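Local atomic coordinates of Slr1951 protein (Synechocystis sp., PDB entry 3HX1), a protein that is of unknown function but carries a forkhead-associated (FHA) domain, a fold that in relatives recognises phosphothreonine-containing peptides. Residues Leu84-Thr98 with Glu101-Tyr114. Sequence-based numbering, arbitrary orientation.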
loop_
_atom_site.group_PDB
_atom_site.type_symbol
_atom_site.label_atom_id
_atom_site.label_comp_id
_atom_site.label_asym_id
_atom_site.label_seq_id
_atom_site.Cartn_x
_atom_site.Cartn_y
_atom_site.Cartn_z
ATOM N N LEU A 84 6.074 7.106 -0.595
ATOM C CA LEU A 84 5.977 5.995 0.324
ATOM C C LEU A 84 7.126 6.151 1.305
ATOM O O LEU A 84 8.296 6.104 0.920
ATOM C CB LEU A 84 6.101 4.681 -0.446
ATOM C CG LEU A 84 5.230 4.610 -1.704
ATOM C CD1 LEU A 84 5.432 3.277 -2.403
ATOM C CD2 LEU A 84 3.770 4.793 -1.316
HETATM N N MSE A 85 6.793 6.354 2.572
HETATM C CA MSE A 85 7.817 6.517 3.588
HETATM C C MSE A 85 7.919 5.271 4.445
HETATM O O MSE A 85 6.957 4.857 5.083
HETATM C CB MSE A 85 7.496 7.718 4.460
HETATM C CG MSE A 85 8.604 8.105 5.404
HETATM SE SE MSE A 85 8.214 9.852 6.111
HETATM C CE MSE A 85 6.946 9.350 7.495
ATOM N N ILE A 86 9.092 4.659 4.439
ATOM C CA ILE A 86 9.314 3.462 5.225
ATOM C C ILE A 86 10.461 3.748 6.179
ATOM O O ILE A 86 11.571 4.081 5.755
ATOM C CB ILE A 86 9.642 2.273 4.313
ATOM C CG1 ILE A 86 8.447 2.021 3.380
ATOM C CG2 ILE A 86 9.969 1.050 5.150
ATOM C CD1 ILE A 86 8.584 0.824 2.479
ATOM N N ASN A 87 10.175 3.649 7.472
ATOM C CA ASN A 87 11.173 3.919 8.491
ATOM C C ASN A 87 11.748 5.322 8.303
ATOM O O ASN A 87 12.964 5.513 8.288
ATOM C CB ASN A 87 12.278 2.872 8.427
ATOM C CG ASN A 87 11.732 1.462 8.459
ATOM O OD1 ASN A 87 12.483 0.490 8.486
ATOM N ND2 ASN A 87 10.413 1.346 8.452
ATOM N N GLY A 88 10.849 6.292 8.139
ATOM C CA GLY A 88 11.230 7.687 7.985
ATOM C C GLY A 88 11.836 8.138 6.672
ATOM O O GLY A 88 12.080 9.331 6.491
ATOM N N LYS A 89 12.082 7.217 5.748
ATOM C CA LYS A 89 12.684 7.602 4.475
ATOM C C LYS A 89 11.860 7.241 3.237
ATOM O O LYS A 89 11.362 6.114 3.112
ATOM C CB LYS A 89 14.089 6.999 4.371
ATOM C CG LYS A 89 15.038 7.531 5.435
ATOM C CD LYS A 89 16.394 6.839 5.418
ATOM C CE LYS A 89 17.301 7.384 6.515
ATOM N NZ LYS A 89 18.610 6.671 6.569
ATOM N N LYS A 90 11.737 8.217 2.333
ATOM C CA LYS A 90 10.997 8.092 1.073
ATOM C C LYS A 90 11.641 7.122 0.082
ATOM O O LYS A 90 12.821 7.237 -0.227
ATOM C CB LYS A 90 10.891 9.454 0.395
ATOM C CG LYS A 90 9.480 9.979 0.217
ATOM C CD LYS A 90 8.908 10.515 1.518
ATOM C CE LYS A 90 7.692 11.394 1.255
ATOM N NZ LYS A 90 7.173 12.016 2.506
ATOM N N VAL A 91 10.852 6.184 -0.427
ATOM C CA VAL A 91 11.335 5.200 -1.391
ATOM C C VAL A 91 10.470 5.211 -2.653
ATOM O O VAL A 91 9.319 5.653 -2.622
ATOM C CB VAL A 91 11.296 3.781 -0.804
ATOM C CG1 VAL A 91 12.248 3.680 0.368
ATOM C CG2 VAL A 91 9.875 3.442 -0.377
ATOM N N GLN A 92 11.026 4.724 -3.761
ATOM C CA GLN A 92 10.301 4.674 -5.020
ATOM C C GLN A 92 9.563 3.356 -5.082
ATOM O O GLN A 92 8.358 3.311 -5.313
ATOM C CB GLN A 92 11.273 4.763 -6.191
ATOM C CG GLN A 92 12.058 6.037 -6.218
ATOM C CD GLN A 92 11.155 7.228 -6.152
ATOM O OE1 GLN A 92 10.250 7.376 -6.976
ATOM N NE2 GLN A 92 11.383 8.092 -5.167
ATOM N N GLU A 93 10.317 2.283 -4.890
ATOM C CA GLU A 93 9.774 0.938 -4.887
ATOM C C GLU A 93 10.415 0.171 -3.747
ATOM O O GLU A 93 11.509 0.505 -3.300
ATOM C CB GLU A 93 10.015 0.241 -6.229
ATOM C CG GLU A 93 11.422 0.316 -6.773
ATOM C CD GLU A 93 11.518 -0.261 -8.177
ATOM O OE1 GLU A 93 11.305 -1.484 -8.332
ATOM O OE2 GLU A 93 11.800 0.508 -9.127
ATOM N N HIS A 94 9.735 -0.865 -3.280
ATOM C CA HIS A 94 10.229 -1.630 -2.149
ATOM C C HIS A 94 9.604 -3.014 -2.152
ATOM O O HIS A 94 8.393 -3.151 -2.346
ATOM C CB HIS A 94 9.845 -0.881 -0.869
ATOM C CG HIS A 94 10.242 -1.569 0.401
ATOM N ND1 HIS A 94 11.499 -1.443 0.959
ATOM C CD2 HIS A 94 9.527 -2.336 1.258
ATOM C CE1 HIS A 94 11.536 -2.099 2.105
ATOM N NE2 HIS A 94 10.351 -2.649 2.311
ATOM N N ILE A 95 10.427 -4.040 -1.964
ATOM C CA ILE A 95 9.905 -5.399 -1.907
ATOM C C ILE A 95 9.410 -5.554 -0.479
ATOM O O ILE A 95 10.203 -5.662 0.463
ATOM C CB ILE A 95 10.989 -6.448 -2.227
ATOM C CG1 ILE A 95 11.431 -6.280 -3.690
ATOM C CG2 ILE A 95 10.443 -7.860 -1.984
ATOM C CD1 ILE A 95 12.313 -7.399 -4.210
ATOM N N ILE A 96 8.088 -5.541 -0.329
ATOM C CA ILE A 96 7.442 -5.624 0.972
ATOM C C ILE A 96 7.727 -6.875 1.786
ATOM O O ILE A 96 7.380 -7.992 1.394
ATOM C CB ILE A 96 5.929 -5.474 0.831
ATOM C CG1 ILE A 96 5.617 -4.326 -0.125
ATOM C CG2 ILE A 96 5.310 -5.197 2.192
ATOM C CD1 ILE A 96 4.144 -4.091 -0.348
ATOM N N GLN A 97 8.352 -6.653 2.939
ATOM C CA GLN A 97 8.704 -7.708 3.879
ATOM C C GLN A 97 7.665 -7.739 5.002
ATOM O O GLN A 97 7.161 -6.695 5.421
ATOM C CB GLN A 97 10.082 -7.428 4.477
ATOM C CG GLN A 97 11.178 -7.150 3.454
ATOM C CD GLN A 97 11.409 -8.312 2.506
ATOM O OE1 GLN A 97 11.423 -9.474 2.920
ATOM N NE2 GLN A 97 11.607 -8.003 1.227
ATOM N N THR A 98 7.347 -8.929 5.500
ATOM C CA THR A 98 6.366 -9.043 6.572
ATOM C C THR A 98 6.821 -8.267 7.802
ATOM O O THR A 98 7.890 -8.526 8.358
ATOM C CB THR A 98 6.126 -10.519 6.961
ATOM O OG1 THR A 98 5.081 -10.594 7.936
ATOM C CG2 THR A 98 7.386 -11.133 7.536
ATOM N N GLU A 101 5.871 -1.267 7.624
ATOM C CA GLU A 101 4.812 -0.282 7.762
ATOM C C GLU A 101 5.082 0.835 6.770
ATOM O O GLU A 101 5.985 1.647 6.975
ATOM C CB GLU A 101 4.786 0.318 9.162
ATOM C CG GLU A 101 3.782 1.458 9.280
ATOM C CD GLU A 101 4.094 2.408 10.422
ATOM O OE1 GLU A 101 5.229 2.936 10.461
ATOM O OE2 GLU A 101 3.202 2.630 11.270
ATOM N N ILE A 102 4.310 0.877 5.692
ATOM C CA ILE A 102 4.506 1.920 4.706
ATOM C C ILE A 102 3.658 3.135 5.050
ATOM O O ILE A 102 2.456 3.155 4.794
ATOM C CB ILE A 102 4.149 1.447 3.289
ATOM C CG1 ILE A 102 5.098 0.330 2.849
ATOM C CG2 ILE A 102 4.263 2.605 2.320
ATOM C CD1 ILE A 102 4.487 -1.040 2.880
ATOM N N VAL A 103 4.289 4.140 5.651
ATOM C CA VAL A 103 3.590 5.365 6.017
ATOM C C VAL A 103 3.451 6.190 4.757
ATOM O O VAL A 103 4.427 6.681 4.181
ATOM C CB VAL A 103 4.340 6.136 7.105
ATOM C CG1 VAL A 103 3.659 7.455 7.356
ATOM C CG2 VAL A 103 4.358 5.311 8.382
HETATM N N MSE A 104 2.203 6.331 4.343
HETATM C CA MSE A 104 1.905 7.016 3.121
HETATM C C MSE A 104 1.053 8.289 3.134
HETATM O O MSE A 104 0.221 8.489 2.229
HETATM C CB MSE A 104 1.359 5.951 2.169
HETATM C CG MSE A 104 0.199 5.052 2.665
HETATM SE SE MSE A 104 -0.538 4.601 1.031
HETATM C CE MSE A 104 -0.758 6.472 0.984
ATOM N N GLY A 105 1.318 9.125 4.156
ATOM C CA GLY A 105 0.650 10.406 4.409
ATOM C C GLY A 105 0.382 10.624 5.915
ATOM O O GLY A 105 0.468 9.662 6.693
ATOM N N PRO A 106 0.064 11.857 6.376
ATOM C CA PRO A 106 -0.208 12.103 7.801
ATOM C C PRO A 106 -1.358 11.214 8.281
ATOM O O PRO A 106 -2.469 11.253 7.732
ATOM C CB PRO A 106 -0.595 13.582 7.834
ATOM C CG PRO A 106 0.206 14.169 6.702
ATOM C CD PRO A 106 0.055 13.119 5.614
ATOM N N GLN A 107 -1.073 10.390 9.287
ATOM C CA GLN A 107 -2.078 9.512 9.886
ATOM C C GLN A 107 -2.487 8.283 9.057
ATOM O O GLN A 107 -3.385 7.545 9.453
ATOM C CB GLN A 107 -3.338 10.326 10.221
ATOM C CG GLN A 107 -4.082 9.840 11.448
ATOM C CD GLN A 107 -3.362 10.218 12.724
ATOM O OE1 GLN A 107 -2.152 10.018 12.849
ATOM N NE2 GLN A 107 -4.101 10.765 13.683
ATOM N N VAL A 108 -1.848 8.040 7.917
ATOM C CA VAL A 108 -2.236 6.884 7.104
ATOM C C VAL A 108 -1.078 5.968 6.716
ATOM O O VAL A 108 -0.005 6.424 6.360
ATOM C CB VAL A 108 -2.977 7.336 5.841
ATOM C CG1 VAL A 108 -2.075 8.205 4.983
ATOM C CG2 VAL A 108 -3.453 6.127 5.075
ATOM N N SER A 109 -1.329 4.661 6.748
ATOM C CA SER A 109 -0.293 3.663 6.509
ATOM C C SER A 109 -0.808 2.236 6.337
ATOM O O SER A 109 -1.901 1.917 6.795
ATOM C CB SER A 109 0.612 3.663 7.723
ATOM O OG SER A 109 -0.064 3.041 8.817
ATOM N N VAL A 110 -0.002 1.378 5.705
ATOM C CA VAL A 110 -0.368 -0.022 5.525
ATOM C C VAL A 110 0.740 -0.935 6.031
ATOM O O VAL A 110 1.915 -0.763 5.686
ATOM C CB VAL A 110 -0.644 -0.389 4.039
ATOM C CG1 VAL A 110 -1.780 0.457 3.489
ATOM C CG2 VAL A 110 0.614 -0.226 3.209
ATOM N N ARG A 111 0.363 -1.892 6.870
ATOM C CA ARG A 111 1.320 -2.845 7.391
ATOM C C ARG A 111 1.113 -4.120 6.610
ATOM O O ARG A 111 -0.008 -4.427 6.207
ATOM C CB ARG A 111 1.085 -3.119 8.876
ATOM C CG ARG A 111 1.532 -2.005 9.801
ATOM C CD ARG A 111 1.792 -2.533 11.207
ATOM N NE ARG A 111 2.813 -3.581 11.216
ATOM C CZ ARG A 111 2.571 -4.861 11.490
ATOM N NH1 ARG A 111 1.338 -5.257 11.781
ATOM N NH2 ARG A 111 3.561 -5.747 11.472
ATOM N N TYR A 112 2.194 -4.852 6.383
ATOM C CA TYR A 112 2.106 -6.111 5.661
ATOM C C TYR A 112 2.447 -7.262 6.583
ATOM O O TYR A 112 3.262 -7.117 7.496
ATOM C CB TYR A 112 3.046 -6.121 4.454
ATOM C CG TYR A 112 3.155 -7.482 3.796
ATOM C CD1 TYR A 112 4.178 -8.358 4.147
ATOM C CD2 TYR A 112 2.229 -7.901 2.831
ATOM C CE1 TYR A 112 4.296 -9.615 3.561
ATOM C CE2 TYR A 112 2.336 -9.170 2.238
ATOM C CZ TYR A 112 3.381 -10.016 2.611
ATOM O OH TYR A 112 3.547 -11.248 2.018
ATOM N N GLU A 113 1.813 -8.405 6.350
ATOM C CA GLU A 113 2.064 -9.584 7.167
ATOM C C GLU A 113 1.885 -10.863 6.369
ATOM O O GLU A 113 0.990 -10.968 5.536
ATOM C CB GLU A 113 1.131 -9.604 8.382
ATOM C CG GLU A 113 1.642 -8.809 9.575
ATOM C CD GLU A 113 0.695 -8.859 10.757
ATOM O OE1 GLU A 113 0.220 -9.963 11.092
ATOM O OE2 GLU A 113 0.432 -7.798 11.359
ATOM N N TYR A 114 2.764 -11.827 6.606
ATOM C CA TYR A 114 2.675 -13.110 5.931
ATOM C C TYR A 114 2.222 -14.076 7.009
ATOM O O TYR A 114 3.026 -14.768 7.630
ATOM C CB TYR A 114 4.032 -13.520 5.366
ATOM C CG TYR A 114 3.925 -14.634 4.350
ATOM C CD1 TYR A 114 2.874 -14.656 3.428
ATOM C CD2 TYR A 114 4.864 -15.659 4.302
ATOM C CE1 TYR A 114 2.760 -15.668 2.497
ATOM C CE2 TYR A 114 4.761 -16.677 3.367
ATOM C CZ TYR A 114 3.703 -16.676 2.471
ATOM O OH TYR A 114 3.566 -17.704 1.573
HETATM O O HOH W 1 4.605 9.833 2.681
#
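Met-85 and Val-103 form the hydrogen-bonded pair of an antiparallel strand contact that joins 84-86 to 101-103 within the six-stranded sheet, while Ile-96 and Thr-98 extend the meeting along strand 109-114. Two backbone bonds define the pair: Met-85 N to Val-103 O (2.9 Å) and Val-103 N to Met-85 O (2.8 Å). The pairing is short, Met-85 with Val-103 being its one firmly bonded pair. The axes of the short segments 84-86 and 101-103 run at 134°, well short of a straight antiparallel pair. On one face Met-85, a selenomethionine bent at chi3 (81°), brings CE alongside Val-103 CG1 at 3.8 Å. On the other face Ile-86 and Ile-102 lie side by side, CD1 of Ile-86 reaching CG1 of Ile-102 at 3.5 Å, while Ile-102 CG2 turns to Leu-84 CB. Further along, Ile-96 CG2 meets Tyr-112 CB at 3.3 Å and comes obliquely to the ring, whose CD1 edge meets the backbone of Thr-98. Tyr-112 OH is hydrogen-bonded to His-12 of strand 11-18, so an alanine here would probably leave His-12 without this partner and open a gap beside Ile-96 and Thr-98. Thr-98 holds OG1 anti to its own N (chi1 -175°), where it accepts Tyr-114 N at 2.9 Å, a side-chain bond that ties the loop to the strand. Beyond the contact, Leu-84 and Ile-96 touch Ile-70 of strand 68-72 in the second sheet. Ile-102, Leu-84 and Ile-96 thus pack toward the second sheet, consistent with the beta sandwich of FHA domains.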